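Local coordinates for RNA-directed RNA polymerase (Infectious pancreatic necrosis virus, PDB 3ZED), which probably copies the viral RNA genome as an RNA-dependent RNA polymerase, occurring both free and covalently attached to the genomic RNA, at residues Ser359-Gly364 against Leu561-Ile566; Ile368-Arg373 against Asp688-Lys693; Asp40-Pro45 against Ala49-Asp54; Leu729-Lys734 against Leu770-Asn775; Asp546-Arg551 against Leu626-Ala631. All blocks are in the same frame, centred on the assembly; numbering follows the deposited sequence.

Interaction 1: Ser359-Gly364 against Leu561-Ile566; sequences SPFHGG and LGWSAI
Pro360 and Phe361 meet the indole of Trp563 where the loop leading into helix 364-377, in the palm region, packs on the middle strand of the three-stranded antiparallel sheet 556-560, 563-568 and 573-578, in the thumb region. Two kinds of aromatic interaction make the contact, both centred on Trp563. The first is a CH-pi contact: Pro360 CG stands over the five-membered ring of Trp563, 3.5 Å from its centroid and only 7° off the normal. The second is a T-shaped stack, in which Phe361 turns its edge toward the six-membered ring with the planes at 82° and the centroids 5.2 Å apart. One indole thus receives a proline over its pyrrole half and a phenyl edge directed at its benzo half.

Trp563 CG lies anti to its own carbonyl carbon (chi1 -55°), which swings the indole toward the loop. Phe361 opens a type I' turn ending at Gly364, closed by the Gly364 N to Phe361 O bond of 3.1 Å. All three side chains are buried and also touch Pro576 of the neighbouring strand; Met365 of the helix packs on the indole too. The nearest atoms of the aromatic pair are Phe361 CE2 and Trp563 CH2, 3.7 Å apart.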
# COMPACT_ATOMS: atom_id res chain seq x y z
N SER B 359 12.59 7.61 2.90
CA SER B 359 13.43 6.73 3.69
C SER B 359 14.08 7.58 4.79
O SER B 359 14.62 8.65 4.47
CB SER B 359 14.48 6.05 2.84
OG SER B 359 15.35 5.32 3.69
N PRO B 360 14.04 7.17 6.08
CA PRO B 360 14.68 8.00 7.12
C PRO B 360 16.21 7.83 7.12
O PRO B 360 16.92 8.62 7.73
CB PRO B 360 14.06 7.48 8.42
CG PRO B 360 13.74 6.01 8.13
CD PRO B 360 13.43 5.94 6.65
N PHE B 361 16.69 6.78 6.44
CA PHE B 361 18.11 6.47 6.35
C PHE B 361 18.81 7.36 5.34
O PHE B 361 18.15 8.13 4.62
CB PHE B 361 18.31 4.97 6.05
CG PHE B 361 17.84 4.13 7.23
CD1 PHE B 361 18.56 4.12 8.43
CD2 PHE B 361 16.65 3.42 7.16
CE1 PHE B 361 18.09 3.41 9.53
CE2 PHE B 361 16.20 2.70 8.25
CZ PHE B 361 16.92 2.70 9.43
N HIS B 362 20.15 7.35 5.35
CA HIS B 362 20.99 8.14 4.44
C HIS B 362 20.64 9.65 4.52
O HIS B 362 20.58 10.36 3.51
CB HIS B 362 20.90 7.57 3.00
CG HIS B 362 21.41 6.16 2.94
ND1 HIS B 362 20.54 5.09 2.83
CD2 HIS B 362 22.67 5.69 3.14
CE1 HIS B 362 21.29 4.00 2.93
NE2 HIS B 362 22.58 4.31 3.11
N GLY B 363 20.42 10.11 5.76
CA GLY B 363 20.12 11.49 6.08
C GLY B 363 18.69 11.95 5.93
O GLY B 363 18.43 13.14 6.13
N GLY B 364 17.77 11.04 5.57
CA GLY B 364 16.34 11.34 5.40
C GLY B 364 15.68 11.97 6.63
O GLY B 364 15.01 13.00 6.52
N LEU B 561 6.11 7.51 10.08
CA LEU B 561 6.08 6.21 9.39
C LEU B 561 6.79 5.13 10.25
O LEU B 561 7.46 4.25 9.72
CB LEU B 561 6.67 6.28 7.95
CG LEU B 561 6.15 7.42 7.04
CD1 LEU B 561 6.75 7.35 5.66
CD2 LEU B 561 4.63 7.40 6.94
N GLY B 562 6.60 5.23 11.58
CA GLY B 562 7.17 4.31 12.55
C GLY B 562 8.55 4.65 13.09
O GLY B 562 9.12 3.85 13.82
N TRP B 563 9.08 5.82 12.76
CA TRP B 563 10.42 6.21 13.21
C TRP B 563 10.43 7.43 14.14
O TRP B 563 9.69 8.39 13.94
CB TRP B 563 11.33 6.53 12.00
CG TRP B 563 11.41 5.43 10.99
CD1 TRP B 563 10.67 5.31 9.84
CD2 TRP B 563 12.20 4.24 11.09
NE1 TRP B 563 10.99 4.13 9.20
CE2 TRP B 563 11.91 3.44 9.95
CE3 TRP B 563 13.16 3.77 12.02
CZ2 TRP B 563 12.54 2.21 9.71
CZ3 TRP B 563 13.79 2.56 11.78
CH2 TRP B 563 13.47 1.79 10.64
N SER B 564 11.32 7.38 15.13
CA SER B 564 11.66 8.47 16.06
C SER B 564 13.01 9.02 15.65
O SER B 564 13.75 8.35 14.89
CB SER B 564 11.71 7.98 17.51
OG SER B 564 10.46 7.51 17.96
N ALA B 565 13.35 10.22 16.13
CA ALA B 565 14.63 10.86 15.81
C ALA B 565 15.48 10.99 17.07
O ALA B 565 14.98 11.38 18.13
CB ALA B 565 14.38 12.23 15.20
N ILE B 566 16.75 10.64 16.95
CA ILE B 566 17.70 10.71 18.04
C ILE B 566 18.85 11.57 17.50
O ILE B 566 19.15 11.49 16.32
CB ILE B 566 18.07 9.24 18.44
CG1 ILE B 566 17.20 8.70 19.60
CG2 ILE B 566 19.56 8.90 18.58
CD1 ILE B 566 17.42 9.32 21.00

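Interaction 2: Ile368-Arg373 against Asp688-Lys693; sequences IMTIIR and DSFDPK
The Phe690 ring lies against helix 364-377 and meets two consecutive side chains, Thr370 and Ile371, with different parts of its rim. Ile371 crosses the phenyl at about a right angle and brings its CD1 to within 3.7 Å of Phe690 CZ. Ile371 CG1 lies at the ring edge, in the plane, 4.0 Å from Phe690 CZ. Thr370 and Phe690 instead run past each other in opposite directions, and the methyl CG2 of Thr370 is 4.1 Å from Phe690 CD2. With Phe690 CG anti to the backbone N (chi1 -179°), the phenyl reaches across to the helix.

This joins a helix of the palm region to the loop between helices 677-683 and 706-714, in the C-terminal region. Met369 and Ile372 of the same helix touch Leu558 of strand 556-560, and Ile371 also touches Leu382 of strand 382-386.

Pro692 completes the apolar patch. Its ring stands roughly perpendicular to Thr370, with Pro692 CG 3.8 Å from Thr370 CG2, while the imide N of Pro692 stands over the centre of one face of Phe690, 4.0 Å above its plane. The two branches of Thr370 divide the work: CG2, anti to the backbone N, meets the phenyl and the proline, whereas OG1 turns back to hydrogen-bond to the carbonyl O of Asp366, one turn earlier in the helix.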
# COMPACT_ATOMS: atom_id res chain seq x y z
N ILE B 368 14.16 15.87 7.35
CA ILE B 368 12.85 16.10 7.98
C ILE B 368 13.02 17.04 9.19
O ILE B 368 12.28 18.02 9.30
CB ILE B 368 12.18 14.75 8.38
CG1 ILE B 368 11.74 13.94 7.15
CG2 ILE B 368 11.03 14.94 9.42
CD1 ILE B 368 10.59 14.47 6.37
N MET B 369 14.01 16.75 10.08
CA MET B 369 14.27 17.57 11.27
C MET B 369 14.69 19.00 10.90
O MET B 369 14.27 19.93 11.59
CB MET B 369 15.29 16.91 12.19
CG MET B 369 14.76 15.63 12.85
SD MET B 369 13.25 15.84 13.87
CE MET B 369 13.84 16.97 15.15
N THR B 370 15.43 19.18 9.79
CA THR B 370 15.80 20.51 9.27
C THR B 370 14.52 21.25 8.85
O THR B 370 14.33 22.40 9.22
CB THR B 370 16.82 20.38 8.12
OG1 THR B 370 18.01 19.78 8.63
CG2 THR B 370 17.19 21.72 7.49
N ILE B 371 13.61 20.58 8.11
CA ILE B 371 12.34 21.15 7.66
C ILE B 371 11.50 21.55 8.89
O ILE B 371 11.00 22.67 8.93
CB ILE B 371 11.59 20.21 6.67
CG1 ILE B 371 12.32 20.16 5.30
CG2 ILE B 371 10.13 20.66 6.47
CD1 ILE B 371 12.15 18.84 4.54
N ILE B 372 11.42 20.66 9.91
CA ILE B 372 10.67 20.91 11.15
C ILE B 372 11.26 22.11 11.92
O ILE B 372 10.51 23.01 12.31
CB ILE B 372 10.58 19.64 12.04
CG1 ILE B 372 9.61 18.59 11.41
CG2 ILE B 372 10.20 19.97 13.51
CD1 ILE B 372 9.65 17.17 12.08
N ARG B 373 12.59 22.13 12.11
CA ARG B 373 13.29 23.20 12.85
C ARG B 373 13.12 24.56 12.17
O ARG B 373 12.85 25.54 12.86
CB ARG B 373 14.77 22.86 13.06
CG ARG B 373 14.98 21.80 14.17
CD ARG B 373 16.45 21.45 14.36
NE ARG B 373 16.90 20.45 13.39
CZ ARG B 373 18.16 20.04 13.23
NH1 ARG B 373 19.13 20.54 13.98
NH2 ARG B 373 18.45 19.11 12.32
N ASP B 688 24.26 13.60 -0.51
CA ASP B 688 24.39 15.03 -0.74
C ASP B 688 23.99 15.85 0.48
O ASP B 688 23.21 15.39 1.32
CB ASP B 688 23.49 15.44 -1.93
CG ASP B 688 23.94 14.90 -3.27
OD1 ASP B 688 24.99 15.36 -3.79
OD2 ASP B 688 23.22 14.04 -3.83
N SER B 689 24.51 17.09 0.55
CA SER B 689 24.17 18.07 1.57
C SER B 689 22.75 18.58 1.31
O SER B 689 22.30 18.58 0.16
CB SER B 689 25.18 19.22 1.55
OG SER B 689 25.17 19.83 0.27
N PHE B 690 22.04 19.00 2.37
CA PHE B 690 20.66 19.43 2.21
C PHE B 690 20.47 20.91 2.44
O PHE B 690 20.83 21.45 3.50
CB PHE B 690 19.72 18.64 3.15
CG PHE B 690 18.24 18.98 3.07
CD1 PHE B 690 17.55 18.89 1.87
CD2 PHE B 690 17.53 19.32 4.22
CE1 PHE B 690 16.17 19.14 1.81
CE2 PHE B 690 16.15 19.56 4.17
CZ PHE B 690 15.48 19.47 2.96
N ASP B 691 19.85 21.55 1.45
CA ASP B 691 19.41 22.94 1.47
C ASP B 691 17.92 22.89 1.13
O ASP B 691 17.60 22.54 -0.02
CB ASP B 691 20.24 23.80 0.49
CG ASP B 691 19.90 25.28 0.45
OD1 ASP B 691 19.06 25.74 1.27
OD2 ASP B 691 20.49 26.01 -0.39
N PRO B 692 17.01 23.14 2.11
CA PRO B 692 15.55 23.05 1.82
C PRO B 692 15.08 24.00 0.71
O PRO B 692 14.18 23.65 -0.05
CB PRO B 692 14.88 23.40 3.16
CG PRO B 692 15.93 23.25 4.21
CD PRO B 692 17.25 23.52 3.53
N LYS B 693 15.71 25.19 0.61
CA LYS B 693 15.39 26.21 -0.41
C LYS B 693 15.78 25.75 -1.82
O LYS B 693 15.19 26.22 -2.80
CB LYS B 693 16.08 27.54 -0.07

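Interaction 3: Asp40-Pro45 against Ala49-Asp54; sequences DPLDSP and AQFLKD
The contact belongs to the start of helix 45-54, where a type I turn from Asp40 to Asp43 folds back so that Leu42 lies against Phe51. Ser44 is the N-cap residue, and its OG makes a weak hydrogen bond to the backbone N of Ala47. The first full turn of the helix is closed by the backbone bond from Ala49 N to Pro45 O, 2.9 Å long.

The side-chain part is a CH-pi contact. One methyl of Leu42, CD1, sits over a face of the Phe51 ring, 3.7 Å from the centroid and 16° off the normal. The other methyl of Leu42, CD2, rests beside the stem, 3.8 Å from Phe51 CB, so the forked end of the leucine straddles the point where the ring joins the chain. Phe51 CG lies anti to the backbone N (chi1 169°), which carries the ring to the Leu42 side of the helix. Asn169 and Leu172 of helix 164-179 also touch the phenylalanine, so the ring of this surface contact packs on that helix as well.

The backbone of Leu42 is held by an Asx turn. Asp40 OD1 accepts a hydrogen bond from Ser165 OG and another from Leu42 N; the latter is 3.1 Å long, with the donor standing above the carboxylate plane by 37°.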
# COMPACT_ATOMS: atom_id res chain seq x y z
N ASP B 40 -12.70 -21.77 18.03
CA ASP B 40 -13.40 -20.73 17.29
C ASP B 40 -14.81 -21.18 16.95
O ASP B 40 -14.96 -22.03 16.06
CB ASP B 40 -12.61 -20.36 16.02
CG ASP B 40 -13.05 -19.08 15.35
OD1 ASP B 40 -14.20 -18.64 15.58
OD2 ASP B 40 -12.25 -18.52 14.58
N PRO B 41 -15.87 -20.63 17.60
CA PRO B 41 -17.24 -21.09 17.31
C PRO B 41 -17.76 -20.65 15.94
O PRO B 41 -18.78 -21.16 15.52
CB PRO B 41 -18.09 -20.48 18.43
CG PRO B 41 -17.34 -19.28 18.85
CD PRO B 41 -15.87 -19.61 18.68
N LEU B 42 -17.06 -19.74 15.24
CA LEU B 42 -17.51 -19.29 13.91
C LEU B 42 -16.64 -19.86 12.77
O LEU B 42 -16.67 -19.31 11.67
CB LEU B 42 -17.54 -17.74 13.82
CG LEU B 42 -18.26 -16.92 14.92
CD1 LEU B 42 -18.01 -15.42 14.73
CD2 LEU B 42 -19.75 -17.24 15.00
N ASP B 43 -15.93 -20.99 12.99
CA ASP B 43 -15.05 -21.61 11.98
C ASP B 43 -15.82 -22.51 10.97
O ASP B 43 -15.20 -23.32 10.27
CB ASP B 43 -13.90 -22.40 12.65
CG ASP B 43 -14.28 -23.67 13.39
OD1 ASP B 43 -15.50 -23.92 13.58
OD2 ASP B 43 -13.36 -24.42 13.79
N SER B 44 -17.14 -22.35 10.89
CA SER B 44 -17.97 -23.11 9.94
C SER B 44 -18.83 -22.15 9.14
O SER B 44 -19.23 -21.12 9.68
CB SER B 44 -18.83 -24.14 10.67
OG SER B 44 -19.84 -23.52 11.44
N PRO B 45 -19.15 -22.45 7.85
CA PRO B 45 -19.96 -21.52 7.05
C PRO B 45 -21.31 -21.18 7.67
O PRO B 45 -21.74 -20.03 7.57
CB PRO B 45 -20.16 -22.27 5.73
CG PRO B 45 -19.00 -23.17 5.64
CD PRO B 45 -18.73 -23.62 7.04
N ALA B 49 -22.18 -17.45 8.71
CA ALA B 49 -23.31 -16.82 8.01
C ALA B 49 -24.33 -16.28 9.01
O ALA B 49 -24.75 -15.13 8.89
CB ALA B 49 -23.95 -17.80 7.04
N GLN B 50 -24.68 -17.09 10.03
CA GLN B 50 -25.63 -16.73 11.10
C GLN B 50 -25.17 -15.47 11.84
O GLN B 50 -26.00 -14.57 12.04
CB GLN B 50 -25.79 -17.91 12.07
CG GLN B 50 -26.94 -17.78 13.06
CD GLN B 50 -26.83 -18.86 14.11
OE1 GLN B 50 -25.85 -18.91 14.88
NE2 GLN B 50 -27.80 -19.78 14.14
N PHE B 51 -23.88 -15.40 12.25
CA PHE B 51 -23.26 -14.26 12.93
C PHE B 51 -23.36 -12.98 12.08
O PHE B 51 -23.69 -11.92 12.61
CB PHE B 51 -21.78 -14.58 13.25
CG PHE B 51 -20.92 -13.42 13.71
CD1 PHE B 51 -20.84 -13.09 15.07
CD2 PHE B 51 -20.17 -12.68 12.80
CE1 PHE B 51 -20.01 -12.03 15.50
CE2 PHE B 51 -19.34 -11.63 13.23
CZ PHE B 51 -19.27 -11.31 14.58
N LEU B 52 -23.06 -13.08 10.76
CA LEU B 52 -23.12 -11.93 9.86
C LEU B 52 -24.57 -11.49 9.65
O LEU B 52 -24.86 -10.29 9.60
CB LEU B 52 -22.43 -12.23 8.52
CG LEU B 52 -20.92 -12.47 8.59
CD1 LEU B 52 -20.41 -13.02 7.29
CD2 LEU B 52 -20.15 -11.21 8.95
N LYS B 53 -25.49 -12.46 9.58
CA LYS B 53 -26.93 -12.20 9.45
C LYS B 53 -27.44 -11.47 10.71
O LYS B 53 -28.06 -10.41 10.58
CB LYS B 53 -27.70 -13.50 9.19
N ASP B 54 -27.08 -11.98 11.91
CA ASP B 54 -27.45 -11.38 13.21
C ASP B 54 -26.91 -9.95 13.34
O ASP B 54 -27.46 -9.16 14.11
CB ASP B 54 -26.91 -12.23 14.38
CG ASP B 54 -27.54 -13.60 14.59
OD1 ASP B 54 -28.55 -13.91 13.92
OD2 ASP B 54 -27.03 -14.36 15.45

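Interaction 4: Leu729-Lys734 against Leu770-Asn775; sequences LDQRTK and LLMKAN
Met772 reaches from the chain just beyond helix 757-771 to Gln731 and Lys734 of segment 729-734, which its sulfur and terminal methyl meet. From CB the side chain leaves anti to its own carbonyl carbon, and it stays extended through CG (chi2 -179°), carrying SD to the neighbouring helix. SD is the first atom to touch: Met772 SD lies 3.6 Å from Gln731 CG and 3.9 Å from Gln731 CB, against the aliphatic stem of the glutamine. At SD the chain bends (chi3 81°), and Met772 CE turns toward Lys734, ending 3.7 Å from Lys734 CB and 4.0 Å from Lys734 CD.

The methionine joins helix 724-732 to the chain after helix 757-771, two helices of the C-terminal region of VP1 separated in sequence by helix 740-752. It comes from the type I turn, Leu771 to Ala774, that follows helix 757-771, and Leu735 and Leu778 also touch it.

The polar ends of both partners are engaged away from the sulfur. The amide of Gln731 is turned to helix 757-771: OE1 accepts a hydrogen bond from Gln768 NE2, and NE2 makes weak bonds to Gln769 OE1 and Ala765 O. Lys734 lays its CB and CD against the methionine methyl, then leads away to a salt bridge, Lys734 NZ to Asp730 OD2, 3.1 Å, with the nitrogen 55° out of the carboxylate plane. The other oxygen, Asp730 OD1, is bonded by Asn194 ND2.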
# COMPACT_ATOMS: atom_id res chain seq x y z
N LEU B 729 -12.75 13.19 -20.25
CA LEU B 729 -12.48 12.23 -19.17
C LEU B 729 -13.35 12.52 -17.95
O LEU B 729 -13.83 11.59 -17.31
CB LEU B 729 -10.99 12.22 -18.79
CG LEU B 729 -10.49 10.92 -18.18
CD1 LEU B 729 -10.30 9.85 -19.28
CD2 LEU B 729 -9.22 11.16 -17.36
N ASP B 730 -13.56 13.80 -17.65
CA ASP B 730 -14.46 14.21 -16.57
C ASP B 730 -15.93 13.87 -16.93
O ASP B 730 -16.66 13.39 -16.07
CB ASP B 730 -14.31 15.71 -16.27
CG ASP B 730 -15.02 16.15 -15.00
OD1 ASP B 730 -14.92 15.43 -13.98
OD2 ASP B 730 -15.64 17.24 -15.02
N GLN B 731 -16.34 14.10 -18.19
CA GLN B 731 -17.70 13.81 -18.69
C GLN B 731 -17.98 12.30 -18.59
O GLN B 731 -19.10 11.89 -18.20
CB GLN B 731 -17.87 14.31 -20.13
CG GLN B 731 -17.92 15.83 -20.26
CD GLN B 731 -17.85 16.33 -21.69
OE1 GLN B 731 -17.98 15.57 -22.66
NE2 GLN B 731 -17.64 17.62 -21.87
N ARG B 732 -16.93 11.48 -18.88
CA ARG B 732 -16.91 10.01 -18.83
C ARG B 732 -17.34 9.48 -17.43
O ARG B 732 -17.95 8.40 -17.35
CB ARG B 732 -15.50 9.52 -19.20
CG ARG B 732 -15.33 8.01 -19.33
CD ARG B 732 -13.97 7.62 -19.89
NE ARG B 732 -13.87 7.79 -21.34
CZ ARG B 732 -14.33 6.91 -22.23
NH1 ARG B 732 -15.00 5.83 -21.83
NH2 ARG B 732 -14.14 7.12 -23.53
N THR B 733 -17.08 10.24 -16.36
CA THR B 733 -17.44 9.86 -14.98
C THR B 733 -18.91 10.11 -14.68
O THR B 733 -19.41 9.58 -13.69
CB THR B 733 -16.55 10.59 -13.92
OG1 THR B 733 -16.92 11.97 -13.83
CG2 THR B 733 -15.06 10.44 -14.19
N LYS B 734 -19.60 10.88 -15.53
CA LYS B 734 -21.00 11.27 -15.36
C LYS B 734 -21.97 10.57 -16.33
O LYS B 734 -23.14 10.43 -15.99
CB LYS B 734 -21.14 12.80 -15.54
CG LYS B 734 -20.41 13.61 -14.46
CD LYS B 734 -19.90 14.93 -15.02
CE LYS B 734 -19.26 15.79 -13.98
NZ LYS B 734 -18.74 17.05 -14.57
N LEU B 770 -23.47 19.34 -24.54
CA LEU B 770 -24.85 19.66 -24.91
C LEU B 770 -25.80 18.48 -24.70
O LEU B 770 -26.87 18.68 -24.13
CB LEU B 770 -24.98 20.13 -26.37
CG LEU B 770 -24.34 21.46 -26.76
CD1 LEU B 770 -24.35 21.64 -28.25
CD2 LEU B 770 -25.05 22.64 -26.10
N LEU B 771 -25.42 17.25 -25.14
CA LEU B 771 -26.27 16.06 -24.98
C LEU B 771 -26.40 15.64 -23.50
O LEU B 771 -27.31 14.88 -23.17
CB LEU B 771 -25.84 14.86 -25.86
CG LEU B 771 -24.39 14.38 -25.82
CD1 LEU B 771 -24.21 13.24 -24.82
CD2 LEU B 771 -23.95 13.93 -27.21
N MET B 772 -25.54 16.20 -22.61
CA MET B 772 -25.56 15.93 -21.17
C MET B 772 -26.71 16.67 -20.45
O MET B 772 -26.93 16.43 -19.27
CB MET B 772 -24.21 16.25 -20.54
CG MET B 772 -23.16 15.19 -20.83
SD MET B 772 -21.55 15.51 -20.09
CE MET B 772 -21.83 14.92 -18.47
N LYS B 773 -27.48 17.53 -21.18
CA LYS B 773 -28.67 18.24 -20.68
C LYS B 773 -29.84 17.23 -20.55
O LYS B 773 -30.84 17.53 -19.89
CB LYS B 773 -29.05 19.43 -21.57
N ALA B 774 -29.68 16.04 -21.18
CA ALA B 774 -30.61 14.91 -21.07
C ALA B 774 -30.22 14.13 -19.79
O ALA B 774 -29.19 13.45 -19.76
CB ALA B 774 -30.54 14.03 -22.31
N ASN B 775 -31.02 14.29 -18.72
CA ASN B 775 -30.74 13.67 -17.41
C ASN B 775 -30.82 12.15 -17.46
O ASN B 775 -30.17 11.47 -16.65
CB ASN B 775 -31.64 14.25 -16.32
CG ASN B 775 -31.11 15.57 -15.82
OD1 ASN B 775 -30.08 15.65 -15.12
ND2 ASN B 775 -31.81 16.65 -16.17

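Interaction 5: Asp546-Arg551 against Leu626-Ala631; sequences DLPPIR and LLETAA
Glu628 OE2 is gripped by three groups, one of them a water that links it to the carbonyl O of Asp546 in the facing loop. The water donates to both oxygens, at 2.8 Å from Glu628 OE2 and 2.8 Å from Asp546 O. Arg617 NH2 forms a salt bridge to the same carboxylate oxygen, and Tyr540 OH is hydrogen-bonded to it as well.

Along the stem of Glu628 the contact becomes apolar. The ring of Pro548 lies obliquely over the aliphatic part of Glu628, with both CG and CD of the proline 3.7 Å from Glu628 CG. Pro548 CB joins them, 3.8 Å from Glu628 CG, so three ring carbons rest on the stem of the acid. Glu628 leaves its helix with CG anti to the backbone N (chi1 168°), which lays CG against the proline, and the bend at chi2 (54°) directs the carboxylate to the water. Thr629 adds only a marginal touch, Thr629 OG1 lying 4.3 Å from Pro548 CG; that hydroxyl is hydrogen-bonded to Pro625 O.

Within the thumb region, the contact ties the loop before strand 556-560 to the beginning of helix 625-645, which also packs on helix 125-137 through Leu626, Thr629 and Ala630. Asp546 O also receives a weak hydrogen bond from Lys632 NZ of helix 625-645.

The loop thus meets one glutamate in two ways, through a proline on its stem and a water at its tip. With an arginine, a tyrosine and a water around OE2, the buried carboxylate is probably stabilised in its charged form.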
# COMPACT_ATOMS: atom_id res chain seq x y z
N ASP B 546 31.93 0.95 19.94
CA ASP B 546 30.94 -0.06 19.57
C ASP B 546 30.07 -0.49 20.75
O ASP B 546 29.85 -1.68 20.98
CB ASP B 546 31.62 -1.28 18.94
CG ASP B 546 32.31 -1.00 17.63
OD1 ASP B 546 31.89 -0.05 16.94
OD2 ASP B 546 33.27 -1.72 17.29
N LEU B 547 29.53 0.49 21.48
CA LEU B 547 28.75 0.24 22.68
C LEU B 547 27.53 1.11 22.74
O LEU B 547 27.59 2.26 22.30
CB LEU B 547 29.62 0.49 23.94
CG LEU B 547 30.76 -0.50 24.18
CD1 LEU B 547 31.86 0.09 25.02
CD2 LEU B 547 30.25 -1.84 24.70
N PRO B 548 26.41 0.60 23.32
CA PRO B 548 25.24 1.46 23.47
C PRO B 548 25.52 2.54 24.52
O PRO B 548 26.40 2.33 25.35
CB PRO B 548 24.15 0.49 23.94
CG PRO B 548 24.93 -0.57 24.72
CD PRO B 548 26.19 -0.74 23.92
N PRO B 549 24.83 3.70 24.53
CA PRO B 549 25.08 4.66 25.63
C PRO B 549 24.56 4.07 26.95
O PRO B 549 23.63 3.26 26.93
CB PRO B 549 24.27 5.88 25.21
CG PRO B 549 23.13 5.32 24.41
CD PRO B 549 23.72 4.15 23.67
N ILE B 550 25.17 4.44 28.07
CA ILE B 550 24.70 3.98 29.39
C ILE B 550 23.33 4.62 29.63
O ILE B 550 22.38 3.94 30.00
CB ILE B 550 25.73 4.29 30.50
CG1 ILE B 550 27.04 3.50 30.23
CG2 ILE B 550 25.15 3.96 31.90
CD1 ILE B 550 28.28 4.08 30.73
N ARG B 551 23.22 5.91 29.30
CA ARG B 551 21.98 6.68 29.41
C ARG B 551 21.64 7.32 28.03
O ARG B 551 22.22 8.35 27.66
CB ARG B 551 22.11 7.75 30.52
CG ARG B 551 20.80 8.37 30.98
CD ARG B 551 21.04 9.47 31.99
NE ARG B 551 21.70 8.98 33.21
CZ ARG B 551 21.06 8.57 34.30
NH1 ARG B 551 19.73 8.57 34.34
NH2 ARG B 551 21.74 8.15 35.36
N LEU B 626 20.23 -2.28 27.38
CA LEU B 626 19.93 -3.66 27.74
C LEU B 626 19.67 -4.51 26.50
O LEU B 626 20.21 -5.61 26.38
CB LEU B 626 18.75 -3.75 28.71
CG LEU B 626 18.59 -5.10 29.44
CD1 LEU B 626 19.69 -5.32 30.46
CD2 LEU B 626 17.19 -5.24 30.05
N LEU B 627 18.86 -4.01 25.59
CA LEU B 627 18.50 -4.73 24.38
C LEU B 627 19.73 -5.00 23.51
O LEU B 627 19.88 -6.13 23.02
CB LEU B 627 17.41 -3.98 23.57
CG LEU B 627 16.91 -4.63 22.27
CD1 LEU B 627 16.33 -6.03 22.53
CD2 LEU B 627 15.87 -3.74 21.59
N GLU B 628 20.61 -3.99 23.34
CA GLU B 628 21.82 -4.08 22.55
C GLU B 628 22.82 -5.06 23.20
O GLU B 628 23.41 -5.85 22.47
CB GLU B 628 22.44 -2.67 22.36
CG GLU B 628 23.86 -2.63 21.80
CD GLU B 628 24.13 -3.36 20.50
OE1 GLU B 628 23.20 -3.52 19.68
OE2 GLU B 628 25.31 -3.71 20.26
N THR B 629 22.98 -5.06 24.54
CA THR B 629 23.89 -5.99 25.21
C THR B 629 23.43 -7.44 24.99
O THR B 629 24.25 -8.27 24.58
CB THR B 629 24.03 -5.66 26.71
OG1 THR B 629 24.19 -4.24 26.87
CG2 THR B 629 25.21 -6.38 27.35
N ALA B 630 22.10 -7.72 25.19
CA ALA B 630 21.49 -9.04 25.00
C ALA B 630 21.50 -9.47 23.52
O ALA B 630 21.92 -10.60 23.25
CB ALA B 630 20.08 -9.07 25.54
N ALA B 631 21.06 -8.59 22.57
CA ALA B 631 21.04 -8.92 21.13
C ALA B 631 22.46 -9.14 20.56
O ALA B 631 22.63 -10.07 19.77
CB ALA B 631 20.32 -7.85 20.33
O HOH W 1 27.57 -3.09 21.79

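Overall arrangement
Interactions 1 and 2 share helix 364-377 and its approach loop: interaction 1, fully buried, sets the loop on the thumb-region sheet, and interaction 2, partly buried, packs C-terminal chain on the helix itself. Their centres are about 13 Å apart, and Ala565 packs on Met369 between them. Interaction 5, also in the thumb region, lies about 20 Å from interaction 1, centre to centre. Interactions 3 and 4 are remote, on the opposite side of the chain's centre from interaction 1. Aromatic rings dominate 1, 2 and the surface contact 3; interaction 4 relies on the sulfur and methyl of a methionine against aliphatic stems, while interaction 5 alone bridges its segments through water.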